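Long-range contact in hypothetical protein (PDB 1QYI), which is of unknown function but contains a HAD-hydrolase-like domain, consistent with a hydrolase of that superfamily: residues D261-M275 with F288-Y302. Numbering follows the deposited sequence.
Sequences DFIATASDVLEAENM and FSYIAALYGNNRDKY
Ala272 sets its CB against two rings at once, 3.6 Å from Phe288 CZ and 3.4 Å from Tyr302 CD2. The Phe288 ring points its CZ at the centre of one face of Tyr302, and Val269 CG1 meets the Phe288 edge in plane, 3.7 Å from CD2. A chi1 of 167° turns the Phe288 ring away from its own backbone N, and its CD2-CE2-CZ side meets Val269 and Ala272. Further along helix 266-275, selenomethionine Met275 bends at its last torsion and brings CE to Tyr302 CD2, while SE lies obliquely to the ring, 5.3 Å from its centroid, a Met-aromatic contact. At the strand, Ala264 packs its CB on those of Ser289, Ala292 and Ala293, where the chain passes close to helix 288-295.

The polar edge centres on Asp268. Its OD1 takes a nearly straight bond from Asn297 ND2 (3.1 Å, 163°), which arrives from above the carboxylate plane, while OD2 accepts from Thr265 N (2.7 Å) in a capping box that Thr265 OG1 completes by accepting from Ser267 N. Tyr302 OH donates to Asn297 OD1, so both ends of that amide are held and its rotation is fixed. Asn297 ND2 also donates to a water that weakly reaches Asp261 OD2. At the rim, Glu271 OE2 and Arg299 NH1 form a salt bridge with a weak, bent hydrogen bond (3.1 Å).

Helices 266-275 and 288-295 run at 106°, the axes of these short segments 10.0 Å apart. Strand 263-264 is an outer strand of the parallel HAD-type sheet, beside strand 233-237, whose Ala237 also touches Ser289; helix 302-307 backs helix 288-295 through Tyr305.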
loop_
_atom_site.group_PDB
_atom_site.type_symbol
_atom_site.label_atom_id
_atom_site.label_comp_id
_atom_site.label_asym_id
_atom_site.label_seq_id
_atom_site.Cartn_x
_atom_site.Cartn_y
_atom_site.Cartn_z
ATOM N N ASP A 261 19.417 -3.025 12.594
ATOM C CA ASP A 261 20.136 -1.849 12.109
ATOM C C ASP A 261 20.299 -1.828 10.595
ATOM O O ASP A 261 20.758 -0.840 10.016
ATOM C CB ASP A 261 21.511 -1.749 12.775
ATOM C CG ASP A 261 21.700 -0.436 13.512
ATOM O OD1 ASP A 261 22.651 -0.330 14.317
ATOM O OD2 ASP A 261 20.892 0.494 13.284
ATOM N N PHE A 262 19.910 -2.919 9.951
ATOM C CA PHE A 262 20.030 -3.018 8.510
ATOM C C PHE A 262 18.681 -3.183 7.825
ATOM O O PHE A 262 18.566 -3.863 6.806
ATOM C CB PHE A 262 20.949 -4.181 8.158
ATOM C CG PHE A 262 22.331 -4.039 8.719
ATOM C CD1 PHE A 262 23.115 -2.941 8.392
ATOM C CD2 PHE A 262 22.850 -5.002 9.577
ATOM C CE1 PHE A 262 24.399 -2.803 8.908
ATOM C CE2 PHE A 262 24.133 -4.877 10.101
ATOM C CZ PHE A 262 24.908 -3.775 9.763
ATOM N N ILE A 263 17.656 -2.572 8.409
ATOM C CA ILE A 263 16.324 -2.612 7.835
ATOM C C ILE A 263 15.874 -1.176 7.621
ATOM O O ILE A 263 15.515 -0.476 8.567
ATOM C CB ILE A 263 15.327 -3.327 8.757
ATOM C CG1 ILE A 263 15.792 -4.765 9.012
ATOM C CG2 ILE A 263 13.939 -3.313 8.121
ATOM C CD1 ILE A 263 14.843 -5.594 9.880
ATOM N N ALA A 264 15.929 -0.732 6.370
ATOM C CA ALA A 264 15.524 0.623 6.012
ATOM C C ALA A 264 14.067 0.597 5.540
ATOM O O ALA A 264 13.685 -0.257 4.735
ATOM C CB ALA A 264 16.434 1.156 4.909
ATOM N N THR A 265 13.259 1.527 6.040
ATOM C CA THR A 265 11.851 1.585 5.674
ATOM C C THR A 265 11.431 2.992 5.276
ATOM O O THR A 265 12.246 3.922 5.280
ATOM C CB THR A 265 10.937 1.155 6.843
ATOM O OG1 THR A 265 10.997 2.137 7.891
ATOM C CG2 THR A 265 11.369 -0.196 7.397
ATOM N N ALA A 266 10.147 3.137 4.948
ATOM C CA ALA A 266 9.576 4.416 4.541
ATOM C C ALA A 266 9.598 5.406 5.696
ATOM O O ALA A 266 9.506 6.615 5.492
ATOM C CB ALA A 266 8.141 4.214 4.047
ATOM N N SER A 267 9.702 4.886 6.914
ATOM C CA SER A 267 9.757 5.753 8.078
ATOM C C SER A 267 11.115 6.450 8.073
ATOM O O SER A 267 11.207 7.643 8.350
ATOM C CB SER A 267 9.579 4.947 9.369
ATOM O OG SER A 267 8.284 4.356 9.431
ATOM N N ASP A 268 12.173 5.721 7.742
ATOM C CA ASP A 268 13.489 6.339 7.717
ATOM C C ASP A 268 13.563 7.444 6.670
ATOM O O ASP A 268 14.053 8.529 6.965
ATOM C CB ASP A 268 14.565 5.296 7.443
ATOM C CG ASP A 268 14.545 4.184 8.447
ATOM O OD1 ASP A 268 14.627 4.482 9.660
ATOM O OD2 ASP A 268 14.441 3.012 8.028
ATOM N N VAL A 269 13.084 7.178 5.454
ATOM C CA VAL A 269 13.126 8.194 4.408
ATOM C C VAL A 269 12.331 9.400 4.871
ATOM O O VAL A 269 12.691 10.543 4.589
ATOM C CB VAL A 269 12.526 7.705 3.062
ATOM C CG1 VAL A 269 13.305 6.514 2.551
ATOM C CG2 VAL A 269 11.063 7.334 3.223
ATOM N N LEU A 270 11.253 9.134 5.599
ATOM C CA LEU A 270 10.393 10.188 6.111
ATOM C C LEU A 270 11.145 10.992 7.166
ATOM O O LEU A 270 11.059 12.222 7.213
ATOM C CB LEU A 270 9.126 9.569 6.704
ATOM C CG LEU A 270 8.058 10.471 7.335
ATOM C CD1 LEU A 270 8.513 10.925 8.709
ATOM C CD2 LEU A 270 7.759 11.657 6.423
ATOM N N GLU A 271 11.883 10.292 8.015
ATOM C CA GLU A 271 12.636 10.967 9.045
ATOM C C GLU A 271 13.759 11.771 8.399
ATOM O O GLU A 271 13.930 12.959 8.681
ATOM C CB GLU A 271 13.208 9.948 10.027
ATOM C CG GLU A 271 13.851 10.591 11.236
ATOM C CD GLU A 271 13.106 11.841 11.682
ATOM O OE1 GLU A 271 11.846 11.827 11.665
ATOM O OE2 GLU A 271 13.780 12.828 12.070
ATOM N N ALA A 272 14.504 11.121 7.512
ATOM C CA ALA A 272 15.616 11.759 6.818
ATOM C C ALA A 272 15.209 13.039 6.083
ATOM O O ALA A 272 15.984 13.988 6.019
ATOM C CB ALA A 272 16.242 10.772 5.835
ATOM N N GLU A 273 13.998 13.064 5.531
ATOM C CA GLU A 273 13.529 14.238 4.800
ATOM C C GLU A 273 13.235 15.411 5.730
ATOM O O GLU A 273 13.390 16.573 5.355
ATOM C CB GLU A 273 12.279 13.894 3.980
ATOM C CG GLU A 273 12.510 12.811 2.930
ATOM C CD GLU A 273 11.237 12.410 2.193
ATOM O OE1 GLU A 273 10.176 12.271 2.847
ATOM O OE2 GLU A 273 11.308 12.214 0.958
ATOM N N ASN A 274 12.801 15.107 6.944
ATOM C CA ASN A 274 12.504 16.148 7.912
ATOM C C ASN A 274 13.778 16.822 8.418
ATOM O O ASN A 274 13.760 17.998 8.760
ATOM C CB ASN A 274 11.688 15.567 9.071
ATOM C CG ASN A 274 10.240 15.298 8.678
ATOM O OD1 ASN A 274 9.569 16.175 8.132
ATOM N ND2 ASN A 274 9.751 14.093 8.960
HETATM N N MSE A 275 14.881 16.078 8.462
HETATM C CA MSE A 275 16.162 16.623 8.902
HETATM C C MSE A 275 16.801 17.421 7.779
HETATM O O MSE A 275 17.476 18.416 8.021
HETATM C CB MSE A 275 17.116 15.505 9.285
HETATM C CG MSE A 275 16.706 14.720 10.500
HETATM SE SE MSE A 275 17.912 13.241 10.785
HETATM C CE MSE A 275 16.752 11.804 10.287
ATOM N N PHE A 288 18.930 6.007 -1.146
ATOM C CA PHE A 288 19.094 6.285 0.277
ATOM C C PHE A 288 18.793 5.130 1.215
ATOM O O PHE A 288 19.610 4.796 2.077
ATOM C CB PHE A 288 18.224 7.456 0.713
ATOM C CG PHE A 288 18.128 7.589 2.200
ATOM C CD1 PHE A 288 19.222 8.028 2.937
ATOM C CD2 PHE A 288 16.965 7.233 2.875
ATOM C CE1 PHE A 288 19.166 8.120 4.328
ATOM C CE2 PHE A 288 16.899 7.320 4.268
ATOM C CZ PHE A 288 18.007 7.763 4.996
ATOM N N SER A 289 17.608 4.545 1.071
ATOM C CA SER A 289 17.203 3.440 1.933
ATOM C C SER A 289 18.092 2.222 1.734
ATOM O O SER A 289 18.402 1.517 2.691
ATOM C CB SER A 289 15.743 3.068 1.681
ATOM O OG SER A 289 15.559 2.637 0.339
ATOM N N TYR A 290 18.522 1.980 0.501
ATOM C CA TYR A 290 19.392 0.849 0.254
ATOM C C TYR A 290 20.746 1.117 0.889
ATOM O O TYR A 290 21.395 0.204 1.397
ATOM C CB TYR A 290 19.540 0.584 -1.250
ATOM C CG TYR A 290 18.577 -0.465 -1.764
ATOM C CD1 TYR A 290 18.543 -1.739 -1.196
ATOM C CD2 TYR A 290 17.657 -0.166 -2.775
ATOM C CE1 TYR A 290 17.616 -2.692 -1.610
ATOM C CE2 TYR A 290 16.719 -1.111 -3.201
ATOM C CZ TYR A 290 16.702 -2.377 -2.611
ATOM O OH TYR A 290 15.770 -3.318 -3.007
ATOM N N ILE A 291 21.157 2.381 0.880
ATOM C CA ILE A 291 22.438 2.781 1.460
ATOM C C ILE A 291 22.401 2.674 2.988
ATOM O O ILE A 291 23.407 2.361 3.632
ATOM C CB ILE A 291 22.795 4.229 1.040
ATOM C CG1 ILE A 291 22.980 4.277 -0.480
ATOM C CG2 ILE A 291 24.055 4.699 1.760
ATOM C CD1 ILE A 291 23.341 5.652 -1.046
ATOM N N ALA A 292 21.227 2.935 3.554
ATOM C CA ALA A 292 21.031 2.863 4.992
ATOM C C ALA A 292 21.007 1.404 5.437
ATOM O O ALA A 292 21.476 1.065 6.522
ATOM C CB ALA A 292 19.730 3.541 5.365
ATOM N N ALA A 293 20.457 0.548 4.586
ATOM C CA ALA A 293 20.355 -0.874 4.867
ATOM C C ALA A 293 21.703 -1.564 4.704
ATOM O O ALA A 293 21.910 -2.684 5.188
ATOM C CB ALA A 293 19.341 -1.508 3.944
ATOM N N LEU A 294 22.622 -0.885 4.034
ATOM C CA LEU A 294 23.938 -1.444 3.787
ATOM C C LEU A 294 24.962 -1.070 4.851
ATOM O O LEU A 294 25.591 -1.951 5.428
ATOM C CB LEU A 294 24.427 -1.001 2.406
ATOM C CG LEU A 294 25.539 -1.823 1.743
ATOM C CD1 LEU A 294 25.515 -1.615 0.233
ATOM C CD2 LEU A 294 26.867 -1.430 2.323
ATOM N N TYR A 295 25.127 0.223 5.117
ATOM C CA TYR A 295 26.104 0.666 6.107
ATOM C C TYR A 295 25.583 0.720 7.545
ATOM O O TYR A 295 26.353 0.589 8.495
ATOM C CB TYR A 295 26.666 2.033 5.711
ATOM C CG TYR A 295 27.330 2.052 4.357
ATOM C CD1 TYR A 295 28.374 1.175 4.057
ATOM C CD2 TYR A 295 26.905 2.939 3.361
ATOM C CE1 TYR A 295 28.977 1.177 2.797
ATOM C CE2 TYR A 295 27.502 2.947 2.096
ATOM C CZ TYR A 295 28.536 2.064 1.823
ATOM O OH TYR A 295 29.130 2.049 0.579
ATOM N N GLY A 296 24.282 0.905 7.710
ATOM C CA GLY A 296 23.726 0.974 9.048
ATOM C C GLY A 296 22.619 2.005 9.063
ATOM O O GLY A 296 22.677 2.992 8.333
ATOM N N ASN A 297 21.606 1.793 9.890
ATOM C CA ASN A 297 20.500 2.727 9.924
ATOM C C ASN A 297 20.516 3.647 11.138
ATOM O O ASN A 297 19.748 3.468 12.080
ATOM C CB ASN A 297 19.180 1.964 9.847
ATOM C CG ASN A 297 17.991 2.885 9.709
ATOM O OD1 ASN A 297 18.044 3.889 8.989
ATOM N ND2 ASN A 297 16.895 2.537 10.372
ATOM N N ASN A 298 21.399 4.638 11.099
ATOM C CA ASN A 298 21.510 5.596 12.181
ATOM C C ASN A 298 21.406 7.034 11.671
ATOM O O ASN A 298 22.117 7.435 10.745
ATOM C CB ASN A 298 22.824 5.375 12.945
ATOM C CG ASN A 298 23.116 6.488 13.944
ATOM O OD1 ASN A 298 22.226 6.949 14.665
ATOM N ND2 ASN A 298 24.373 6.904 14.008
ATOM N N ARG A 299 20.499 7.789 12.287
ATOM C CA ARG A 299 20.241 9.192 11.954
ATOM C C ARG A 299 21.498 9.986 11.625
ATOM O O ARG A 299 21.508 10.775 10.687
ATOM C CB ARG A 299 19.539 9.882 13.128
ATOM C CG ARG A 299 18.140 9.383 13.454
ATOM C CD ARG A 299 17.701 9.902 14.824
ATOM N NE ARG A 299 18.009 11.324 14.982
ATOM C CZ ARG A 299 17.413 12.301 14.303
ATOM N NH1 ARG A 299 16.466 12.008 13.420
ATOM N NH2 ARG A 299 17.774 13.566 14.491
ATOM N N ASP A 300 22.541 9.765 12.414
ATOM C CA ASP A 300 23.803 10.462 12.277
ATOM C C ASP A 300 24.574 10.185 11.009
ATOM O O ASP A 300 25.599 10.814 10.751
ATOM C CB ASP A 300 24.690 10.147 13.480
ATOM C CG ASP A 300 23.995 10.414 14.796
ATOM O OD1 ASP A 300 23.362 11.485 14.932
ATOM O OD2 ASP A 300 24.085 9.559 15.700
ATOM N N LYS A 301 24.096 9.252 10.203
ATOM C CA LYS A 301 24.809 8.923 8.972
ATOM C C LYS A 301 23.973 9.223 7.747
ATOM O O LYS A 301 24.447 9.102 6.624
ATOM C CB LYS A 301 25.187 7.448 8.986
ATOM C CG LYS A 301 25.741 6.984 10.314
ATOM C CD LYS A 301 25.875 5.486 10.311
ATOM C CE LYS A 301 26.017 4.935 11.711
ATOM N NZ LYS A 301 25.432 3.565 11.780
ATOM N N TYR A 302 22.734 9.634 7.975
ATOM C CA TYR A 302 21.820 9.940 6.891
ATOM C C TYR A 302 22.375 10.885 5.838
ATOM O O TYR A 302 22.334 10.580 4.647
ATOM C CB TYR A 302 20.524 10.493 7.466
ATOM C CG TYR A 302 19.631 9.419 8.040
ATOM C CD1 TYR A 302 20.134 8.159 8.356
ATOM C CD2 TYR A 302 18.294 9.675 8.298
ATOM C CE1 TYR A 302 19.324 7.180 8.917
ATOM C CE2 TYR A 302 17.474 8.707 8.860
ATOM C CZ TYR A 302 17.996 7.462 9.172
ATOM O OH TYR A 302 17.192 6.513 9.757
HETATM O O HOH W 1 17.566 0.412 12.502
#